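Long-range contacts in methyltransferase (Streptococcus mutans, PDB 2B78), which probably transfers methyl groups from S-adenosyl-L-methionine, perhaps to RNA, and joins a PUA-like domain to a Rossmann-like methyltransferase domain: residues A[14-22]-A[367-375]; A[50-60]-A[102-110]. All coordinates share one frame; numbering follows the deposited sequence.

Interaction 1: A[14-22]-A[367-375]; sequences LKRGVQLLS and AVNVQDESS
Gly17, just past the end of helix 8-16, where a Schellman motif closes it, meets a type I beta turn running from Asn369 to Asp372; here the PUA-like part of the chain faces a loop of the methyltransferase part. The one direct hydrogen bond runs from Asn369 ND2 to Gly17 O, 3.1 Å long and nearly straight at 172°. Gly17 O takes it in its carbonyl plane, and the oxygen also lies almost in the plane of the Asn369 amide. Asparagine suits the place because both ends of its amide work: OD1 accepts from Gln371 N, which comes from above the carbonyl plane, in an Asx turn. Glycine readily adopts the positive phi (103°) of the helix end. Alongside, Val18 puts CG1, anti to its backbone N (chi1 178°), 3.7 Å from Asp372 OD2, and CG2 near Gln371 O. The Asp372 carboxylate is gripped at OD1 by Ser374, whose OG lies 2.6 Å away. Its other oxygen, OD2, accepts from a water that in turn accepts from Leu20 N and Asn369 ND2. The joint is thus polar and partly hydrated, with side-chain bonds reinforcing the turn that presents Asn369 ND2 to the helix-end carbonyl.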
loop_
_atom_site.group_PDB
_atom_site.type_symbol
_atom_site.label_atom_id
_atom_site.label_comp_id
_atom_site.label_asym_id
_atom_site.label_seq_id
_atom_site.Cartn_x
_atom_site.Cartn_y
_atom_site.Cartn_z
ATOM N N LEU A 14 21.810 8.593 -8.443
ATOM C CA LEU A 14 22.334 8.647 -7.083
ATOM C C LEU A 14 22.522 10.093 -6.659
ATOM O O LEU A 14 22.088 10.487 -5.578
ATOM C CB LEU A 14 23.671 7.904 -6.980
ATOM C CG LEU A 14 23.603 6.380 -6.895
ATOM C CD1 LEU A 14 25.003 5.782 -7.016
ATOM C CD2 LEU A 14 22.948 5.985 -5.571
ATOM N N LYS A 15 23.157 10.888 -7.515
ATOM C CA LYS A 15 23.390 12.292 -7.197
ATOM C C LYS A 15 22.094 13.092 -7.086
ATOM O O LYS A 15 22.048 14.102 -6.391
ATOM C CB LYS A 15 24.317 12.934 -8.239
ATOM C CG LYS A 15 25.727 12.349 -8.249
ATOM C CD LYS A 15 26.702 13.163 -9.102
ATOM C CE LYS A 15 26.331 13.162 -10.580
ATOM N NZ LYS A 15 27.343 13.886 -11.411
ATOM N N ARG A 16 21.045 12.634 -7.763
ATOM C CA ARG A 16 19.750 13.316 -7.744
ATOM C C ARG A 16 18.939 12.962 -6.495
ATOM O O ARG A 16 17.902 13.571 -6.218
ATOM C CB ARG A 16 18.949 12.930 -8.987
ATOM C CG ARG A 16 17.700 13.767 -9.244
ATOM C CD ARG A 16 16.844 13.105 -10.315
ATOM N NE ARG A 16 17.672 12.585 -11.394
ATOM C CZ ARG A 16 17.520 11.385 -11.943
ATOM N NH1 ARG A 16 16.561 10.574 -11.514
ATOM N NH2 ARG A 16 18.334 10.997 -12.911
ATOM N N GLY A 17 19.401 11.959 -5.754
ATOM C CA GLY A 17 18.693 11.563 -4.549
ATOM C C GLY A 17 17.861 10.299 -4.676
ATOM O O GLY A 17 17.047 9.996 -3.803
ATOM N N VAL A 18 18.048 9.551 -5.757
ATOM C CA VAL A 18 17.293 8.314 -5.930
ATOM C C VAL A 18 18.017 7.267 -5.090
ATOM O O VAL A 18 19.216 7.044 -5.264
ATOM C CB VAL A 18 17.253 7.885 -7.414
ATOM C CG1 VAL A 18 16.512 6.571 -7.565
ATOM C CG2 VAL A 18 16.558 8.964 -8.237
ATOM N N GLN A 19 17.294 6.644 -4.167
ATOM C CA GLN A 19 17.889 5.654 -3.282
ATOM C C GLN A 19 17.810 4.244 -3.821
ATOM O O GLN A 19 18.652 3.403 -3.503
ATOM C CB GLN A 19 17.218 5.708 -1.913
ATOM C CG GLN A 19 17.589 6.927 -1.080
ATOM C CD GLN A 19 16.714 7.062 0.151
ATOM O OE1 GLN A 19 16.426 6.073 0.832
ATOM N NE2 GLN A 19 16.296 8.287 0.451
ATOM N N LEU A 20 16.784 3.985 -4.624
ATOM C CA LEU A 20 16.583 2.665 -5.212
ATOM C C LEU A 20 17.617 2.358 -6.300
ATOM O O LEU A 20 17.829 3.161 -7.208
ATOM C CB LEU A 20 15.182 2.579 -5.812
ATOM C CG LEU A 20 14.901 1.362 -6.688
ATOM C CD1 LEU A 20 15.048 0.096 -5.862
ATOM C CD2 LEU A 20 13.498 1.473 -7.270
ATOM N N LEU A 21 18.254 1.194 -6.199
ATOM C CA LEU A 21 19.248 0.771 -7.182
ATOM C C LEU A 21 18.512 -0.136 -8.161
ATOM O O LEU A 21 18.192 -1.283 -7.839
ATOM C CB LEU A 21 20.380 0.001 -6.492
ATOM C CG LEU A 21 21.064 0.744 -5.342
ATOM C CD1 LEU A 21 22.100 -0.152 -4.702
ATOM C CD2 LEU A 21 21.705 2.022 -5.854
ATOM N N SER A 22 18.230 0.380 -9.353
ATOM C CA SER A 22 17.502 -0.399 -10.350
ATOM C C SER A 22 18.354 -1.441 -11.052
ATOM O O SER A 22 19.494 -1.182 -11.429
ATOM C CB SER A 22 16.861 0.525 -11.393
ATOM O OG SER A 22 15.738 1.195 -10.847
ATOM N N ALA A 367 5.360 7.686 3.520
ATOM C CA ALA A 367 6.333 8.632 2.981
ATOM C C ALA A 367 6.943 8.235 1.653
ATOM O O ALA A 367 7.398 7.104 1.456
ATOM C CB ALA A 367 7.447 8.893 4.008
ATOM N N VAL A 368 6.953 9.182 0.728
ATOM C CA VAL A 368 7.536 8.924 -0.572
ATOM C C VAL A 368 8.870 9.651 -0.659
ATOM O O VAL A 368 9.100 10.636 0.040
ATOM C CB VAL A 368 6.625 9.439 -1.703
ATOM C CG1 VAL A 368 5.309 8.669 -1.711
ATOM C CG2 VAL A 368 6.367 10.926 -1.515
ATOM N N ASN A 369 9.760 9.141 -1.498
ATOM C CA ASN A 369 11.038 9.791 -1.711
ATOM C C ASN A 369 10.681 10.831 -2.778
ATOM O O ASN A 369 10.321 10.468 -3.899
ATOM C CB ASN A 369 12.061 8.780 -2.241
ATOM C CG ASN A 369 13.390 9.416 -2.568
ATOM O OD1 ASN A 369 13.558 10.633 -2.448
ATOM N ND2 ASN A 369 14.348 8.598 -2.994
ATOM N N VAL A 370 10.757 12.114 -2.423
ATOM C CA VAL A 370 10.396 13.182 -3.358
ATOM C C VAL A 370 11.265 13.226 -4.607
ATOM O O VAL A 370 10.847 13.754 -5.645
ATOM C CB VAL A 370 10.427 14.575 -2.673
ATOM C CG1 VAL A 370 9.174 14.761 -1.813
ATOM C CG2 VAL A 370 11.671 14.702 -1.812
ATOM N N GLN A 371 12.470 12.675 -4.502
ATOM C CA GLN A 371 13.398 12.629 -5.625
ATOM C C GLN A 371 13.115 11.411 -6.492
ATOM O O GLN A 371 13.769 11.199 -7.509
ATOM C CB GLN A 371 14.845 12.571 -5.122
ATOM C CG GLN A 371 15.367 13.880 -4.553
ATOM C CD GLN A 371 14.579 14.364 -3.353
ATOM O OE1 GLN A 371 14.577 13.729 -2.296
ATOM N NE2 GLN A 371 13.899 15.496 -3.511
ATOM N N ASP A 372 12.137 10.607 -6.091
ATOM C CA ASP A 372 11.788 9.408 -6.849
ATOM C C ASP A 372 10.283 9.186 -6.807
ATOM O O ASP A 372 9.778 8.420 -5.987
ATOM C CB ASP A 372 12.518 8.197 -6.265
ATOM C CG ASP A 372 12.355 6.960 -7.114
ATOM O OD1 ASP A 372 11.637 7.040 -8.133
ATOM O OD2 ASP A 372 12.940 5.912 -6.763
ATOM N N GLU A 373 9.565 9.846 -7.711
ATOM C CA GLU A 373 8.110 9.745 -7.748
ATOM C C GLU A 373 7.580 8.333 -7.995
ATOM O O GLU A 373 6.419 8.048 -7.697
ATOM C CB GLU A 373 7.546 10.704 -8.803
ATOM C CG GLU A 373 6.095 11.138 -8.550
ATOM C CD GLU A 373 5.877 11.682 -7.140
ATOM O OE1 GLU A 373 6.763 12.406 -6.640
ATOM O OE2 GLU A 373 4.817 11.398 -6.533
ATOM N N SER A 374 8.422 7.452 -8.532
ATOM C CA SER A 374 8.007 6.075 -8.798
ATOM C C SER A 374 7.719 5.328 -7.491
ATOM O O SER A 374 7.103 4.261 -7.491
ATOM C CB SER A 374 9.089 5.329 -9.596
ATOM O OG SER A 374 10.202 4.979 -8.788
ATOM N N SER A 375 8.172 5.884 -6.373
ATOM C CA SER A 375 7.931 5.246 -5.084
ATOM C C SER A 375 6.471 5.451 -4.681
ATOM O O SER A 375 5.937 4.735 -3.833
ATOM C CB SER A 375 8.852 5.838 -4.019
ATOM O OG SER A 375 8.629 7.228 -3.892
HETATM O O HOH W 1 13.831 9.843 -10.093
HETATM O O HOH W 2 14.546 5.919 -4.485
#

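Interaction 2: A[50-60]-A[102-110]; sequences YLSKQNKGVGW and QDGDSFGGV
Trp60 lays one indole face on the Gly108-Gly109 backbone, and this is the tight part of the contact. Gly108 CA stands 3.6 Å from the centroid of the five-membered ring, 15° off its normal, a CH-pi contact in which the bare CA of glycine lets the indole lie close. Gly109 N lies over the same face, nearer the rim, while the far end of the indole, CZ3, comes within 3.4 Å of Asp103 CG. Beside it, Tyr50 sends OH to Gly108 O in a short 2.6 Å hydrogen bond, approaching from above the carbonyl plane. Tyr50 CE2 meets Phe107 CZ, the rings oblique with planes 40° apart. On the partly exposed side two glutamine amides meet. Gln54, extended with CG anti to its backbone N (chi1 -173°), accepts from Trp60 NE1 at OE1, and its NE2 meets Gln102 OE1 on one of that oxygen's lone pairs, 2.9 Å away. Gln102 OE1 also accepts from Gly109 N, and both glutamine NE2 atoms donate to one water. Glutamine suits this side by offering a donor and an acceptor at once. Asn125 ND2 bonds to Tyr50 OH and Gln54 OE1. Phe127 of helix 126-130 stacks on Tyr50, and Phe74 of helix 71-83 meets Phe107 edge-to-face. The contact thus lies between the hairpin of strands 45-54 and 57-63 and the loop joining strands 96-101 and 110-115, with both helices beside it.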
loop_
_atom_site.group_PDB
_atom_site.type_symbol
_atom_site.label_atom_id
_atom_site.label_comp_id
_atom_site.label_asym_id
_atom_site.label_seq_id
_atom_site.Cartn_x
_atom_site.Cartn_y
_atom_site.Cartn_z
ATOM N N TYR A 50 23.578 -1.040 0.151
ATOM C CA TYR A 50 23.526 -2.469 0.407
ATOM C C TYR A 50 22.839 -3.144 -0.769
ATOM O O TYR A 50 21.943 -2.574 -1.398
ATOM C CB TYR A 50 22.821 -2.789 1.743
ATOM C CG TYR A 50 21.300 -2.783 1.763
ATOM C CD1 TYR A 50 20.562 -3.787 1.137
ATOM C CD2 TYR A 50 20.601 -1.798 2.464
ATOM C CE1 TYR A 50 19.163 -3.813 1.208
ATOM C CE2 TYR A 50 19.199 -1.815 2.546
ATOM C CZ TYR A 50 18.490 -2.824 1.919
ATOM O OH TYR A 50 17.116 -2.862 2.008
ATOM N N LEU A 51 23.291 -4.353 -1.084
ATOM C CA LEU A 51 22.729 -5.108 -2.186
ATOM C C LEU A 51 21.856 -6.243 -1.684
ATOM O O LEU A 51 22.194 -6.918 -0.719
ATOM C CB LEU A 51 23.843 -5.691 -3.062
ATOM C CG LEU A 51 24.833 -4.720 -3.706
ATOM C CD1 LEU A 51 25.843 -5.506 -4.533
ATOM C CD2 LEU A 51 24.084 -3.726 -4.581
ATOM N N SER A 52 20.728 -6.437 -2.355
ATOM C CA SER A 52 19.802 -7.509 -2.040
ATOM C C SER A 52 18.694 -7.404 -3.065
ATOM O O SER A 52 18.233 -6.308 -3.384
ATOM C CB SER A 52 19.238 -7.361 -0.623
ATOM O OG SER A 52 18.505 -8.523 -0.257
ATOM N N LYS A 53 18.274 -8.542 -3.599
ATOM C CA LYS A 53 17.229 -8.537 -4.604
ATOM C C LYS A 53 15.872 -8.186 -4.019
ATOM O O LYS A 53 15.445 -8.752 -3.008
ATOM C CB LYS A 53 17.179 -9.896 -5.308
ATOM C CG LYS A 53 18.177 -9.998 -6.461
ATOM C CD LYS A 53 18.287 -11.415 -7.016
ATOM C CE LYS A 53 19.277 -12.255 -6.214
ATOM N NZ LYS A 53 19.478 -13.609 -6.818
ATOM N N GLN A 54 15.203 -7.237 -4.662
ATOM C CA GLN A 54 13.887 -6.783 -4.231
ATOM C C GLN A 54 13.095 -6.364 -5.460
ATOM O O GLN A 54 13.154 -5.210 -5.881
ATOM C CB GLN A 54 14.021 -5.597 -3.269
ATOM C CG GLN A 54 12.703 -5.166 -2.634
ATOM C CD GLN A 54 12.889 -4.065 -1.617
ATOM O OE1 GLN A 54 13.881 -4.053 -0.887
ATOM N NE2 GLN A 54 11.932 -3.138 -1.549
ATOM N N ASN A 55 12.357 -7.311 -6.032
ATOM C CA ASN A 55 11.560 -7.058 -7.230
ATOM C C ASN A 55 12.472 -6.595 -8.365
ATOM O O ASN A 55 13.338 -7.346 -8.801
ATOM C CB ASN A 55 10.482 -6.010 -6.942
ATOM C CG ASN A 55 9.501 -6.466 -5.877
ATOM O OD1 ASN A 55 8.869 -7.520 -6.004
ATOM N ND2 ASN A 55 9.366 -5.672 -4.817
ATOM N N LYS A 56 12.295 -5.364 -8.836
ATOM C CA LYS A 56 13.127 -4.850 -9.923
ATOM C C LYS A 56 14.375 -4.140 -9.413
ATOM O O LYS A 56 15.127 -3.544 -10.187
ATOM C CB LYS A 56 12.312 -3.897 -10.802
ATOM C CG LYS A 56 11.237 -4.594 -11.619
ATOM C CD LYS A 56 11.848 -5.663 -12.519
ATOM C CE LYS A 56 10.782 -6.431 -13.293
ATOM N NZ LYS A 56 11.383 -7.503 -14.140
ATOM N N GLY A 57 14.595 -4.209 -8.107
ATOM C CA GLY A 57 15.757 -3.561 -7.533
ATOM C C GLY A 57 16.837 -4.547 -7.128
ATOM O O GLY A 57 16.562 -5.724 -6.900
ATOM N N VAL A 58 18.071 -4.060 -7.055
ATOM C CA VAL A 58 19.214 -4.873 -6.663
ATOM C C VAL A 58 19.792 -4.344 -5.349
ATOM O O VAL A 58 20.762 -4.888 -4.816
ATOM C CB VAL A 58 20.325 -4.845 -7.742
ATOM C CG1 VAL A 58 19.880 -5.624 -8.976
ATOM C CG2 VAL A 58 20.643 -3.400 -8.121
ATOM N N GLY A 59 19.189 -3.280 -4.829
ATOM C CA GLY A 59 19.671 -2.713 -3.582
ATOM C C GLY A 59 19.182 -1.304 -3.312
ATOM O O GLY A 59 18.316 -0.781 -4.031
ATOM N N TRP A 60 19.755 -0.679 -2.286
ATOM C CA TRP A 60 19.376 0.677 -1.894
ATOM C C TRP A 60 20.563 1.489 -1.414
ATOM O O TRP A 60 21.454 0.965 -0.743
ATOM C CB TRP A 60 18.375 0.652 -0.735
ATOM C CG TRP A 60 17.088 0.003 -1.027
ATOM C CD1 TRP A 60 16.763 -1.319 -0.844
ATOM C CD2 TRP A 60 15.916 0.638 -1.543
ATOM N NE1 TRP A 60 15.459 -1.537 -1.215
ATOM C CE2 TRP A 60 14.917 -0.353 -1.648
ATOM C CE3 TRP A 60 15.614 1.948 -1.928
ATOM C CZ2 TRP A 60 13.630 -0.069 -2.123
ATOM C CZ3 TRP A 60 14.340 2.227 -2.401
ATOM C CH2 TRP A 60 13.364 1.222 -2.494
ATOM N N GLN A 102 10.161 2.485 3.838
ATOM C CA GLN A 102 11.327 2.310 2.980
ATOM C C GLN A 102 12.148 3.574 2.666
ATOM O O GLN A 102 12.613 4.248 3.582
ATOM C CB GLN A 102 10.882 1.620 1.694
ATOM C CG GLN A 102 10.169 0.297 1.957
ATOM C CD GLN A 102 10.257 -0.653 0.779
ATOM O OE1 GLN A 102 11.341 -1.042 0.369
ATOM N NE2 GLN A 102 9.112 -1.031 0.231
ATOM N N ASP A 103 12.333 3.893 1.383
ATOM C CA ASP A 103 13.133 5.064 1.038
ATOM C C ASP A 103 12.487 6.395 1.399
ATOM O O ASP A 103 13.156 7.433 1.414
ATOM C CB ASP A 103 13.553 5.024 -0.452
ATOM C CG ASP A 103 12.384 4.889 -1.411
ATOM O OD1 ASP A 103 11.314 4.374 -1.010
ATOM O OD2 ASP A 103 12.555 5.281 -2.592
ATOM N N GLY A 104 11.190 6.367 1.701
ATOM C CA GLY A 104 10.506 7.587 2.086
ATOM C C GLY A 104 11.080 8.046 3.416
ATOM O O GLY A 104 11.002 9.223 3.769
ATOM N N ASP A 105 11.658 7.111 4.162
ATOM C CA ASP A 105 12.263 7.442 5.448
ATOM C C ASP A 105 13.746 7.109 5.465
ATOM O O ASP A 105 14.343 6.852 6.519
ATOM C CB ASP A 105 11.535 6.731 6.579
ATOM C CG ASP A 105 10.144 7.279 6.789
ATOM O OD1 ASP A 105 10.027 8.425 7.288
ATOM O OD2 ASP A 105 9.174 6.569 6.434
ATOM N N SER A 106 14.323 7.115 4.267
ATOM C CA SER A 106 15.748 6.878 4.042
ATOM C C SER A 106 16.353 5.510 4.296
ATOM O O SER A 106 17.546 5.398 4.567
ATOM C CB SER A 106 16.578 7.947 4.764
ATOM O OG SER A 106 16.422 9.204 4.110
ATOM N N PHE A 107 15.548 4.464 4.224
ATOM C CA PHE A 107 16.103 3.130 4.362
ATOM C C PHE A 107 15.187 2.146 3.671
ATOM O O PHE A 107 14.266 1.607 4.280
ATOM C CB PHE A 107 16.293 2.719 5.821
ATOM C CG PHE A 107 17.255 1.575 5.985
ATOM C CD1 PHE A 107 18.627 1.788 5.869
ATOM C CD2 PHE A 107 16.792 0.275 6.170
ATOM C CE1 PHE A 107 19.524 0.722 5.931
ATOM C CE2 PHE A 107 17.680 -0.798 6.232
ATOM C CZ PHE A 107 19.046 -0.574 6.111
ATOM N N GLY A 108 15.437 1.917 2.386
ATOM C CA GLY A 108 14.606 0.989 1.640
ATOM C C GLY A 108 14.695 -0.434 2.155
ATOM O O GLY A 108 15.675 -0.803 2.802
ATOM N N GLY A 109 13.661 -1.229 1.886
ATOM C CA GLY A 109 13.656 -2.616 2.322
ATOM C C GLY A 109 12.868 -2.887 3.594
ATOM O O GLY A 109 12.572 -4.039 3.921
ATOM N N VAL A 110 12.508 -1.822 4.304
ATOM C CA VAL A 110 11.780 -1.969 5.561
ATOM C C VAL A 110 10.596 -1.031 5.721
ATOM O O VAL A 110 10.695 0.160 5.418
ATOM C CB VAL A 110 12.721 -1.709 6.764
ATOM C CG1 VAL A 110 11.949 -1.850 8.071
ATOM C CG2 VAL A 110 13.909 -2.664 6.725
HETATM O O HOH W 3 8.872 -2.536 -2.421
#

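Both interactions start from one sheet of the PUA-like region, in which strands 20-22 and 57-63 are neighbours: Leu21 pairs with Val58 and Gly59 through probable backbone hydrogen bonds. Their centres lie about 10 Å apart, and Gln19 of interaction 1 packs on Asp103 and Ser106 of interaction 2. Along the chain, interaction 2 is nested within the long loop that interaction 1 closes. The two differ in depth. Interaction 2 is buried and centres on an indole laid on glycine backbone, with a tyrosine hydroxyl bond and amides at its margin; interaction 1 is only partly buried and relies on an asparagine bonded to a helix-end carbonyl, with water beside it, to meet the distant methyltransferase loop.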